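Local coordinates for Alpha/beta hydrolase (Enterobacter asburiae, PDB 6KMO), which hydrolyses ester bonds as an esterase or lipase of the alpha/beta hydrolase fold, at residues M103-G108 with G183-S188; P116-L121 with V177-G182; M206-T211 with I306-L311; I271-A274 with L279-E282. The protein carries 2 engineered substitutions. One frame throughout, in Å; residues are numbered along the deposited sequence.

Contact 1 (M103-G108 with G183-S188); sequences MFFHGG and GNMVAS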
loop_
_atom_site.group_PDB
_atom_site.type_symbol
_atom_site.label_atom_id
_atom_site.label_comp_id
_atom_site.label_asym_id
_atom_site.label_seq_id
_atom_site.Cartn_x
_atom_site.Cartn_y
_atom_site.Cartn_z
ATOM N N MET A 103 -18.313 9.067 3.918
ATOM C CA MET A 103 -19.344 8.568 3.020
ATOM C C MET A 103 -18.800 7.320 2.341
ATOM O O MET A 103 -17.594 7.212 2.082
ATOM C CB MET A 103 -19.698 9.621 1.972
ATOM C CG MET A 103 -19.996 11.009 2.549
ATOM S SD MET A 103 -21.348 11.125 3.842
ATOM C CE MET A 103 -22.735 10.479 2.841
ATOM N N PHE A 104 -19.688 6.364 2.074
ATOM C CA PHE A 104 -19.307 5.137 1.393
ATOM C C PHE A 104 -20.165 4.944 0.154
ATOM O O PHE A 104 -21.391 4.799 0.259
ATOM C CB PHE A 104 -19.354 3.884 2.270
ATOM C CG PHE A 104 -18.782 2.697 1.549
ATOM C CD1 PHE A 104 -17.423 2.454 1.558
ATOM C CD2 PHE A 104 -19.592 1.911 0.747
ATOM C CE1 PHE A 104 -16.883 1.421 0.821
ATOM C CE2 PHE A 104 -19.068 0.893 0.002
ATOM C CZ PHE A 104 -17.705 0.637 0.037
ATOM N N PHE A 105 -19.510 4.930 -1.015
ATOM C CA PHE A 105 -20.138 4.787 -2.319
ATOM C C PHE A 105 -19.784 3.404 -2.849
ATOM O O PHE A 105 -18.620 3.120 -3.141
ATOM C CB PHE A 105 -19.655 5.909 -3.240
ATOM C CG PHE A 105 -19.850 7.288 -2.665
ATOM C CD1 PHE A 105 -21.037 7.643 -2.042
ATOM C CD2 PHE A 105 -18.855 8.229 -2.761
ATOM C CE1 PHE A 105 -21.211 8.911 -1.510
ATOM C CE2 PHE A 105 -19.029 9.499 -2.238
ATOM C CZ PHE A 105 -20.221 9.834 -1.597
ATOM N N HIS A 106 -20.786 2.544 -2.973
ATOM C CA HIS A 106 -20.557 1.169 -3.378
ATOM C C HIS A 106 -20.284 1.062 -4.875
ATOM O O HIS A 106 -20.656 1.921 -5.673
ATOM C CB HIS A 106 -21.722 0.276 -2.962
ATOM C CG HIS A 106 -22.962 0.403 -3.797
ATOM N ND1 HIS A 106 -23.098 -0.244 -5.005
ATOM C CD2 HIS A 106 -24.142 1.023 -3.568
ATOM C CE1 HIS A 106 -24.300 -0.010 -5.495
ATOM N NE2 HIS A 106 -24.953 0.760 -4.646
ATOM N N GLY A 107 -19.632 -0.038 -5.247
ATOM C CA GLY A 107 -19.394 -0.383 -6.629
ATOM C C GLY A 107 -20.400 -1.381 -7.166
ATOM O O GLY A 107 -21.397 -1.721 -6.533
ATOM N N GLY A 108 -20.108 -1.865 -8.370
ATOM C CA GLY A 108 -21.039 -2.701 -9.096
ATOM C C GLY A 108 -21.414 -2.218 -10.478
ATOM O O GLY A 108 -22.424 -2.674 -11.037
ATOM N N GLY A 183 -15.559 4.429 -6.372
ATOM C CA GLY A 183 -14.400 5.313 -6.397
ATOM C C GLY A 183 -14.545 6.441 -7.406
ATOM O O GLY A 183 -14.110 7.569 -7.164
ATOM N N ASN A 184 -15.162 6.153 -8.552
ATOM C CA ASN A 184 -15.586 7.194 -9.485
ATOM C C ASN A 184 -16.476 8.205 -8.784
ATOM O O ASN A 184 -16.291 9.418 -8.925
ATOM C CB ASN A 184 -16.333 6.503 -10.633
ATOM C CG ASN A 184 -16.831 7.448 -11.684
ATOM O OD1 ASN A 184 -17.959 7.939 -11.587
ATOM N ND2 ASN A 184 -16.023 7.690 -12.706
ATOM N N MET A 185 -17.431 7.702 -7.995
ATOM C CA MET A 185 -18.386 8.548 -7.274
ATOM C C MET A 185 -17.684 9.438 -6.250
ATOM O O MET A 185 -18.085 10.593 -6.051
ATOM C CB MET A 185 -19.459 7.649 -6.650
ATOM C CG MET A 185 -20.720 8.369 -6.140
ATOM S SD MET A 185 -22.131 7.210 -5.736
ATOM C CE MET A 185 -22.611 6.730 -7.406
ATOM N N VAL A 186 -16.617 8.940 -5.608
ATOM C CA VAL A 186 -15.794 9.772 -4.728
ATOM C C VAL A 186 -15.306 11.007 -5.483
ATOM O O VAL A 186 -15.442 12.149 -5.020
ATOM C CB VAL A 186 -14.603 8.960 -4.179
ATOM C CG1 VAL A 186 -13.535 9.894 -3.580
ATOM C CG2 VAL A 186 -15.062 7.933 -3.147
ATOM N N ALA A 187 -14.680 10.787 -6.642
ATOM C CA ALA A 187 -14.187 11.908 -7.436
ATOM C C ALA A 187 -15.322 12.831 -7.870
ATOM O O ALA A 187 -15.177 14.062 -7.840
ATOM C CB ALA A 187 -13.418 11.383 -8.657
ATOM N N SER A 188 -16.463 12.260 -8.255
ATOM C CA SER A 188 -17.584 13.063 -8.727
ATOM C C SER A 188 -18.116 13.959 -7.622
ATOM O O SER A 188 -18.458 15.128 -7.859
ATOM C CB SER A 188 -18.667 12.117 -9.223
ATOM O OG SER A 188 -19.642 12.813 -9.953
#
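Met185 of helix 181-195 lies across Phe105, the last residue of strand 99-105, and this pair illustrates how a flexible thioether can line an aromatic face. The two side chains meet at about a right angle. Met185 CG rides over one face toward its rim, 3.7 Å from Phe105 CG, and makes a CH-pi contact only 25° off the ring normal. Its neighbour SD approaches more obliquely, 4.4 Å from the ring centroid, in a Met-aromatic contact, and also presses on Phe105 CB at 3.7 Å. A bend at chi3 (-72°) then turns CE away from the ring. Val186 fills in farther along, its CG2 3.8 Å from Phe105 CD2. Phe105 also touches Ala153 of helix 148-163, and Met185 touches Tyr138, so the pair is wedged into a buried apolar layer in which no hydrogen bond passes between strand and helix.

Past the strand end the two segments part. Residues 106-108 draw off from the helix, and Gly108 is already partly exposed. Within this looser run His106 ND1 donates to Gly107 O at 2.7 Å, and the His106 ring also stacks on Tyr138. The His-Gly-Gly sequence leaving the core strand beside the helix that follows the probable nucleophile is consistent with the oxyanion-hole motif of the hormone-sensitive-lipase family.

Contact 2 (P116-L121 with V177-G182); sequences PTHERL and VGNSVG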
loop_
_atom_site.group_PDB
_atom_site.type_symbol
_atom_site.label_atom_id
_atom_site.label_comp_id
_atom_site.label_asym_id
_atom_site.label_seq_id
_atom_site.Cartn_x
_atom_site.Cartn_y
_atom_site.Cartn_z
ATOM N N PRO A 116 -25.950 -4.842 1.525
ATOM C CA PRO A 116 -25.528 -6.184 1.972
ATOM C C PRO A 116 -24.322 -6.721 1.217
ATOM O O PRO A 116 -23.430 -7.313 1.837
ATOM C CB PRO A 116 -26.797 -7.040 1.786
ATOM C CG PRO A 116 -27.905 -6.060 1.894
ATOM C CD PRO A 116 -27.395 -4.778 1.255
ATOM N N THR A 117 -24.261 -6.530 -0.102
ATOM C CA THR A 117 -23.104 -7.018 -0.839
ATOM C C THR A 117 -21.805 -6.370 -0.360
ATOM O O THR A 117 -20.734 -6.999 -0.424
ATOM C CB THR A 117 -23.223 -6.779 -2.353
ATOM O OG1 THR A 117 -23.465 -5.400 -2.637
ATOM C CG2 THR A 117 -24.293 -7.655 -2.998
ATOM N N HIS A 118 -21.860 -5.124 0.085
ATOM C CA HIS A 118 -20.671 -4.379 0.487
ATOM C C HIS A 118 -20.454 -4.335 1.990
ATOM O O HIS A 118 -19.468 -3.736 2.446
ATOM C CB HIS A 118 -20.748 -2.945 -0.057
ATOM C CG HIS A 118 -20.451 -2.864 -1.526
ATOM N ND1 HIS A 118 -21.239 -3.475 -2.477
ATOM C CD2 HIS A 118 -19.435 -2.277 -2.200
ATOM C CE1 HIS A 118 -20.718 -3.266 -3.673
ATOM N NE2 HIS A 118 -19.622 -2.539 -3.529
ATOM N N GLU A 119 -21.306 -5.006 2.778
ATOM C CA GLU A 119 -21.275 -4.829 4.225
ATOM C C GLU A 119 -19.958 -5.280 4.849
ATOM O O GLU A 119 -19.421 -4.606 5.734
ATOM C CB GLU A 119 -22.465 -5.536 4.884
ATOM C CG GLU A 119 -22.461 -5.335 6.382
ATOM C CD GLU A 119 -23.735 -5.758 7.060
ATOM O OE1 GLU A 119 -24.552 -6.454 6.413
ATOM O OE2 GLU A 119 -23.923 -5.363 8.233
ATOM N N ARG A 120 -19.409 -6.414 4.414
ATOM C CA ARG A 120 -18.176 -6.885 5.032
ATOM C C ARG A 120 -17.041 -5.889 4.797
ATOM O O ARG A 120 -16.292 -5.544 5.725
ATOM C CB ARG A 120 -17.826 -8.272 4.510
ATOM C CG ARG A 120 -16.789 -8.989 5.367
ATOM C CD ARG A 120 -15.658 -9.539 4.529
ATOM N NE ARG A 120 -14.688 -8.502 4.173
ATOM C CZ ARG A 120 -14.322 -8.170 2.940
ATOM N NH1 ARG A 120 -14.869 -8.702 1.858
ATOM N NH2 ARG A 120 -13.371 -7.264 2.807
ATOM N N LEU A 121 -16.910 -5.420 3.555
ATOM C CA LEU A 121 -15.914 -4.410 3.218
ATOM C C LEU A 121 -16.109 -3.150 4.045
ATOM O O LEU A 121 -15.147 -2.594 4.580
ATOM C CB LEU A 121 -16.006 -4.091 1.724
ATOM C CG LEU A 121 -15.249 -2.866 1.210
ATOM C CD1 LEU A 121 -13.748 -2.946 1.509
ATOM C CD2 LEU A 121 -15.481 -2.697 -0.296
ATOM N N VAL A 177 -15.211 7.604 0.494
ATOM C CA VAL A 177 -14.616 6.295 0.221
ATOM C C VAL A 177 -15.524 5.523 -0.718
ATOM O O VAL A 177 -16.752 5.543 -0.581
ATOM C CB VAL A 177 -14.427 5.494 1.524
ATOM C CG1 VAL A 177 -13.841 4.116 1.241
ATOM C CG2 VAL A 177 -13.536 6.256 2.521
ATOM N N GLY A 178 -14.936 4.809 -1.672
ATOM C CA GLY A 178 -15.738 3.960 -2.537
ATOM C C GLY A 178 -14.866 3.071 -3.393
ATOM O O GLY A 178 -13.718 3.400 -3.695
ATOM N N ASN A 179 -15.461 1.952 -3.813
ATOM C CA ASN A 179 -14.781 0.969 -4.663
ATOM C C ASN A 179 -15.357 0.982 -6.072
ATOM O O ASN A 179 -16.577 1.019 -6.250
ATOM C CB ASN A 179 -14.899 -0.460 -4.103
ATOM C CG ASN A 179 -16.336 -0.919 -3.908
ATOM O OD1 ASN A 179 -17.115 -0.279 -3.195
ATOM N ND2 ASN A 179 -16.691 -2.050 -4.509
ATOM N N SER A 180 -14.466 0.978 -7.069
ATOM C CA SER A 180 -14.865 0.769 -8.465
ATOM C C SER A 180 -15.647 1.981 -8.969
ATOM O O SER A 180 -15.123 3.100 -8.935
ATOM C CB SER A 180 -15.605 -0.554 -8.596
ATOM O OG SER A 180 -14.917 -1.584 -7.901
ATOM N N VAL A 181 -16.897 1.813 -9.413
ATOM C CA VAL A 181 -17.702 2.990 -9.738
ATOM C C VAL A 181 -17.959 3.818 -8.480
ATOM O O VAL A 181 -18.241 5.016 -8.581
ATOM C CB VAL A 181 -19.016 2.709 -10.491
ATOM C CG1 VAL A 181 -18.749 2.039 -11.837
ATOM C CG2 VAL A 181 -20.031 1.959 -9.644
ATOM N N GLY A 182 -17.881 3.202 -7.303
ATOM C CA GLY A 182 -17.927 3.967 -6.071
ATOM C C GLY A 182 -16.725 4.869 -5.900
ATOM O O GLY A 182 -16.835 5.969 -5.344
#
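The probable nucleophile elbow of this alpha/beta hydrolase, Gly178 to Gly182, is tied to helix 115-129 through Asn179, which meets His118 just before the strained Ser180. Asn179 ND2 donates to His118 NE2 over 3.1 Å, with an N-H...acceptor angle of 156°. The acceptor lies in the amide plane, whereas the donor is tilted out of the imidazole plane, and the two flat groups are turned 48° against each other. Asn179 OD1 is nearer the ring carbon, 3.2 Å from His118 CD2. The amide reaches across because its CG sits between the backbone N and the carbonyl carbon (chi1 57°).

Both ring nitrogens are bonded, which restrains the rotation of the imidazole. The second is His118 ND1, which donates in the ring plane to Thr117 OG1 at 2.9 Å, and that hydroxyl is bonded in turn to Asp114. Asn179 is shared as well, ND2 also reaching Asp308, while Gly107 N gives OD1 a weak bond. It thus links the elbow to the His-Gly-Gly loop and to the loop 306-311. The rest is slight: Leu121 CD2 packs 4.1 Å from Asn179 OD1.

Contact 3 (M206-T211 with I306-L311); sequences MLWPVT and IHDYGL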
loop_
_atom_site.group_PDB
_atom_site.type_symbol
_atom_site.label_atom_id
_atom_site.label_comp_id
_atom_site.label_asym_id
_atom_site.label_seq_id
_atom_site.Cartn_x
_atom_site.Cartn_y
_atom_site.Cartn_z
ATOM N N MET A 206 -10.100 6.112 -3.003
ATOM C CA MET A 206 -10.630 5.561 -4.246
ATOM C C MET A 206 -10.053 4.163 -4.397
ATOM O O MET A 206 -8.862 4.001 -4.695
ATOM C CB MET A 206 -10.261 6.461 -5.431
ATOM C CG MET A 206 -10.848 7.864 -5.366
ATOM S SD MET A 206 -10.253 9.111 -6.645
ATOM C CE MET A 206 -10.894 8.345 -8.165
ATOM N N LEU A 207 -10.888 3.157 -4.170
ATOM C CA LEU A 207 -10.461 1.754 -4.184
ATOM C C LEU A 207 -10.725 1.209 -5.581
ATOM O O LEU A 207 -11.879 1.118 -6.016
ATOM C CB LEU A 207 -11.216 0.946 -3.134
ATOM C CG LEU A 207 -11.001 1.401 -1.685
ATOM C CD1 LEU A 207 -11.963 0.658 -0.779
ATOM C CD2 LEU A 207 -9.581 1.195 -1.247
ATOM N N TRP A 208 -9.644 0.871 -6.282
ATOM C CA TRP A 208 -9.659 0.334 -7.642
ATOM C C TRP A 208 -10.731 1.034 -8.498
ATOM O O TRP A 208 -11.663 0.385 -9.007
ATOM C CB TRP A 208 -9.779 -1.191 -7.665
ATOM C CG TRP A 208 -10.742 -1.770 -6.688
ATOM C CD1 TRP A 208 -12.031 -2.116 -6.955
ATOM C CD2 TRP A 208 -10.529 -2.051 -5.292
ATOM N NE1 TRP A 208 -12.650 -2.567 -5.814
ATOM C CE2 TRP A 208 -11.741 -2.554 -4.787
ATOM C CE3 TRP A 208 -9.447 -1.916 -4.417
ATOM C CZ2 TRP A 208 -11.898 -2.914 -3.452
ATOM C CZ3 TRP A 208 -9.618 -2.280 -3.083
ATOM C CH2 TRP A 208 -10.828 -2.773 -2.628
ATOM N N PRO A 209 -10.614 2.345 -8.689
ATOM C CA PRO A 209 -11.702 3.141 -9.260
ATOM C C PRO A 209 -11.800 3.056 -10.775
ATOM O O PRO A 209 -10.821 2.813 -11.489
ATOM C CB PRO A 209 -11.306 4.576 -8.873
ATOM C CG PRO A 209 -9.786 4.536 -8.881
ATOM C CD PRO A 209 -9.494 3.196 -8.225
ATOM N N VAL A 210 -13.018 3.325 -11.248
ATOM C CA VAL A 210 -13.286 3.692 -12.638
ATOM C C VAL A 210 -13.029 5.188 -12.789
ATOM O O VAL A 210 -13.573 5.991 -12.024
ATOM C CB VAL A 210 -14.745 3.380 -13.003
ATOM C CG1 VAL A 210 -15.084 3.955 -14.382
ATOM C CG2 VAL A 210 -15.052 1.892 -12.926
ATOM N N THR A 211 -12.213 5.584 -13.775
ATOM C CA THR A 211 -11.954 7.009 -13.978
ATOM C C THR A 211 -12.209 7.504 -15.397
ATOM O O THR A 211 -12.152 8.723 -15.608
ATOM C CB THR A 211 -10.537 7.419 -13.540
ATOM O OG1 THR A 211 -9.621 6.864 -14.482
ATOM C CG2 THR A 211 -10.225 6.965 -12.124
ATOM N N ILE A 306 -6.946 -9.089 -8.347
ATOM C CA ILE A 306 -7.927 -8.737 -9.348
ATOM C C ILE A 306 -8.764 -7.552 -8.882
ATOM O O ILE A 306 -8.768 -7.179 -7.709
ATOM C CB ILE A 306 -8.860 -9.933 -9.679
ATOM C CG1 ILE A 306 -9.515 -10.474 -8.413
ATOM C CG2 ILE A 306 -8.102 -11.005 -10.437
ATOM C CD1 ILE A 306 -10.638 -11.436 -8.679
ATOM N N HIS A 307 -9.507 -6.973 -9.817
ATOM C CA HIS A 307 -10.527 -5.989 -9.495
ATOM C C HIS A 307 -11.396 -6.465 -8.335
ATOM O O HIS A 307 -11.790 -7.627 -8.260
ATOM C CB HIS A 307 -11.403 -5.756 -10.731
ATOM C CG HIS A 307 -12.402 -4.670 -10.542
ATOM N ND1 HIS A 307 -12.050 -3.345 -10.481
ATOM C CD2 HIS A 307 -13.739 -4.724 -10.315
ATOM C CE1 HIS A 307 -13.141 -2.619 -10.257
ATOM N NE2 HIS A 307 -14.174 -3.434 -10.160
ATOM N N ASP A 308 -11.734 -5.542 -7.430
ATOM C CA ASP A 308 -12.650 -5.832 -6.324
ATOM C C ASP A 308 -12.069 -6.852 -5.346
ATOM O O ASP A 308 -12.808 -7.496 -4.596
ATOM C CB ASP A 308 -14.042 -6.262 -6.812
ATOM C CG ASP A 308 -15.029 -5.115 -6.876
ATOM O OD1 ASP A 308 -14.900 -4.101 -6.140
ATOM O OD2 ASP A 308 -16.004 -5.264 -7.654
ATOM N N TYR A 309 -10.740 -6.926 -5.251
ATOM C CA TYR A 309 -10.120 -7.840 -4.300
ATOM C C TYR A 309 -10.643 -7.596 -2.894
ATOM O O TYR A 309 -10.916 -8.543 -2.150
ATOM C CB TYR A 309 -8.587 -7.759 -4.344
ATOM C CG TYR A 309 -7.956 -6.397 -4.083
ATOM C CD1 TYR A 309 -7.690 -5.542 -5.130
ATOM C CD2 TYR A 309 -7.595 -5.998 -2.809
ATOM C CE1 TYR A 309 -7.105 -4.299 -4.919
ATOM C CE2 TYR A 309 -7.006 -4.742 -2.576
ATOM C CZ TYR A 309 -6.759 -3.908 -3.652
ATOM O OH TYR A 309 -6.207 -2.648 -3.496
ATOM N N GLY A 310 -10.821 -6.328 -2.510
ATOM C CA GLY A 310 -11.280 -6.033 -1.162
ATOM C C GLY A 310 -12.775 -6.136 -0.954
ATOM O O GLY A 310 -13.234 -6.052 0.189
ATOM N N LEU A 311 -13.548 -6.267 -2.028
ATOM C CA LEU A 311 -14.988 -6.454 -1.918
ATOM C C LEU A 311 -15.373 -7.922 -1.807
ATOM O O LEU A 311 -16.174 -8.286 -0.947
ATOM C CB LEU A 311 -15.693 -5.873 -3.155
ATOM C CG LEU A 311 -17.183 -6.199 -3.284
ATOM C CD1 LEU A 311 -17.958 -5.522 -2.165
ATOM C CD2 LEU A 311 -17.736 -5.792 -4.638
#
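Beside the probable active site, Trp208 and the loop carrying His307 form an aromatic cluster in which one indole meets a different neighbour on each part of its outline. His307, bonded to Asp277 and lying close to the probable nucleophile elbow, is the likely histidine of a catalytic triad, and it offers its face. The five-membered edge of Trp208 points into it, CD1 lying 3.5 Å from His307 CE1, with planes at 84° in a true edge-to-face pair. A first torsion of 42° folds the indole back over its own main chain and so turns it to the 306-311 loop. Farther round, the six-membered ring meets Tyr309 obliquely: Trp208 CZ3 stands over the phenol face, 3.3 Å from Tyr309 CZ.

Between the two aromatic partners comes Asp308. Trp208 NE1 donates to Asp308 OD1 at 2.7 Å, bent to 148° and arriving from above the carboxylate plane. The same oxygen accepts from Asn179 ND2, so it has more than one donor around it. A type II turn from Ile306 to Tyr309 lays the backbone across the indole as well, Asp308 N resting over one face while Leu207 CB backs the other. The Gly310 main chain completes the border, its N 3.6 Å from Trp208 CH2.

Strand 203-207, from whose end Trp208 springs, runs between strands 174-179 and 269-274. Tyr309 OH is bonded to Gln272 of the latter strand, while Arg120 of helix 115-129 bonds to Gly310 O, in the loop that leads on to helix 319-335.

Contact 4 (I271-A274 with L279-E282); sequences IQTA and LRDE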
loop_
_atom_site.group_PDB
_atom_site.type_symbol
_atom_site.label_atom_id
_atom_site.label_comp_id
_atom_site.label_asym_id
_atom_site.label_seq_id
_atom_site.Cartn_x
_atom_site.Cartn_y
_atom_site.Cartn_z
ATOM N N ILE A 271 -5.356 6.319 -3.613
ATOM C CA ILE A 271 -5.888 5.428 -4.641
ATOM C C ILE A 271 -5.220 4.077 -4.469
ATOM O O ILE A 271 -3.991 3.997 -4.428
ATOM C CB ILE A 271 -5.615 5.970 -6.055
ATOM C CG1 ILE A 271 -6.331 7.285 -6.285
ATOM C CG2 ILE A 271 -6.030 4.942 -7.102
ATOM C CD1 ILE A 271 -5.877 8.060 -7.518
ATOM N N GLN A 272 -6.018 3.016 -4.359
ATOM C CA GLN A 272 -5.491 1.655 -4.458
ATOM C C GLN A 272 -5.839 1.102 -5.830
ATOM O O GLN A 272 -6.966 1.270 -6.303
ATOM C CB GLN A 272 -6.081 0.715 -3.405
ATOM C CG GLN A 272 -5.811 1.132 -1.968
ATOM C CD GLN A 272 -6.030 0.015 -0.965
ATOM O OE1 GLN A 272 -6.607 -1.034 -1.281
ATOM N NE2 GLN A 272 -5.587 0.247 0.271
ATOM N N THR A 273 -4.882 0.436 -6.466
ATOM C CA THR A 273 -5.165 -0.284 -7.698
ATOM C C THR A 273 -4.782 -1.753 -7.543
ATOM O O THR A 273 -3.962 -2.127 -6.701
ATOM C CB THR A 273 -4.446 0.334 -8.899
ATOM O OG1 THR A 273 -3.044 0.240 -8.659
ATOM C CG2 THR A 273 -4.891 1.772 -9.144
ATOM N N ALA A 274 -5.414 -2.578 -8.369
ATOM C CA ALA A 274 -5.118 -4.000 -8.458
ATOM C C ALA A 274 -4.240 -4.253 -9.667
ATOM O O ALA A 274 -4.507 -3.734 -10.758
ATOM C CB ALA A 274 -6.409 -4.793 -8.603
ATOM N N LEU A 279 -9.039 -1.752 -15.044
ATOM C CA LEU A 279 -9.087 -0.372 -14.579
ATOM C C LEU A 279 -7.777 0.106 -13.970
ATOM O O LEU A 279 -7.667 1.276 -13.604
ATOM C CB LEU A 279 -10.191 -0.223 -13.531
ATOM C CG LEU A 279 -11.596 -0.639 -13.960
ATOM C CD1 LEU A 279 -12.515 -0.492 -12.767
ATOM C CD2 LEU A 279 -12.072 0.141 -15.161
ATOM N N ARG A 280 -6.772 -0.757 -13.842
ATOM C CA ARG A 280 -5.557 -0.370 -13.132
ATOM C C ARG A 280 -4.941 0.898 -13.708
ATOM O O ARG A 280 -4.638 1.848 -12.980
ATOM C CB ARG A 280 -4.547 -1.508 -13.229
ATOM C CG ARG A 280 -3.249 -1.250 -12.518
ATOM C CD ARG A 280 -2.217 -2.256 -12.979
ATOM N NE ARG A 280 -1.784 -1.994 -14.338
ATOM C CZ ARG A 280 -1.111 -2.861 -15.093
ATOM N NH1 ARG A 280 -0.842 -4.077 -14.659
ATOM N NH2 ARG A 280 -0.702 -2.489 -16.294
ATOM N N ASP A 281 -4.742 0.929 -15.020
ATOM C CA ASP A 281 -3.969 2.016 -15.605
ATOM C C ASP A 281 -4.687 3.355 -15.473
ATOM O O ASP A 281 -4.048 4.372 -15.173
ATOM C CB ASP A 281 -3.638 1.707 -17.056
ATOM C CG ASP A 281 -2.535 0.687 -17.207
ATOM O OD1 ASP A 281 -1.902 0.281 -16.202
ATOM O OD2 ASP A 281 -2.288 0.326 -18.378
ATOM N N GLU A 282 -6.015 3.382 -15.655
ATOM C CA GLU A 282 -6.729 4.651 -15.532
ATOM C C GLU A 282 -6.743 5.144 -14.092
ATOM O O GLU A 282 -6.794 6.358 -13.848
ATOM C CB GLU A 282 -8.141 4.533 -16.102
ATOM C CG GLU A 282 -9.145 3.758 -15.258
ATOM C CD GLU A 282 -10.340 3.340 -16.067
ATOM O OE1 GLU A 282 -10.124 2.633 -17.074
ATOM O OE2 GLU A 282 -11.487 3.706 -15.701
#
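Thr273 and Ala274 meet Arg280 where strand 269-274 gives way to helix 280-292, the first half of a beta-alpha-beta unit whose second, parallel strand is 297-302. Followed in order, the strand illustrates a familiar rule, that side chains point alternately to the two sides of a sheet. Ile271 rests on Met206 of the adjacent strand, whereas Gln272 turns to the other layer, where its OE1 takes the Tyr309 hydroxyl.

Thr273 is the first to touch 279-282. Its methyl CG2 lies 3.8 Å from Arg280 O, and its CB is 4.1 Å from Arg280 CG. The hydroxyl, set between the backbone N and the carbonyl carbon (chi1 62°), is bonded to Glu284 one turn along. Ala274 contributes its main chain instead: its carbonyl oxygen nestles against the aliphatic part of Arg280, 3.3 Å from CG, with CB and CD close as well. No hydrogen bond joins the two segments; of the arginine side chain it is CB, CG and CD that meet the strand.

Its charged end goes elsewhere. A bend at chi3 (72°) carries the guanidinium away from the strand and toward Asp281. That carboxylate also takes Asn24 of the second subunit on OD1, so the pair touches the dimer interface. Both bonds of the salt bridge fall on one oxygen and come from the same face of the carboxylate, side-on and in the guanidinium plane: Arg280 NE to Asp281 OD1 is 2.9 Å, and Arg280 NH2 to the same OD1 is 3.0 Å.

How the contacts relate
From the N terminus, strand 99-105 opens the loop that contact 1 closes on helix 181-195, and contact 2 is nested within it, joining helix 115-129 to the end of strand 174-179 and the elbow. Contact 3 begins after both have closed and spans strand 203-207 to the loop before helix 319-335; the short contact 4 nests inside it. None cross. The two nested pairs are joined through neighbouring strands of one sheet: 99-105 beside 174-179, then 203-207, then 269-274. Contacts 2 and 3, with centres about 9 Å apart, bring the probable nucleophile and histidine together, while contacts 1 and 4 do not touch, their nearest atoms about 7 Å apart.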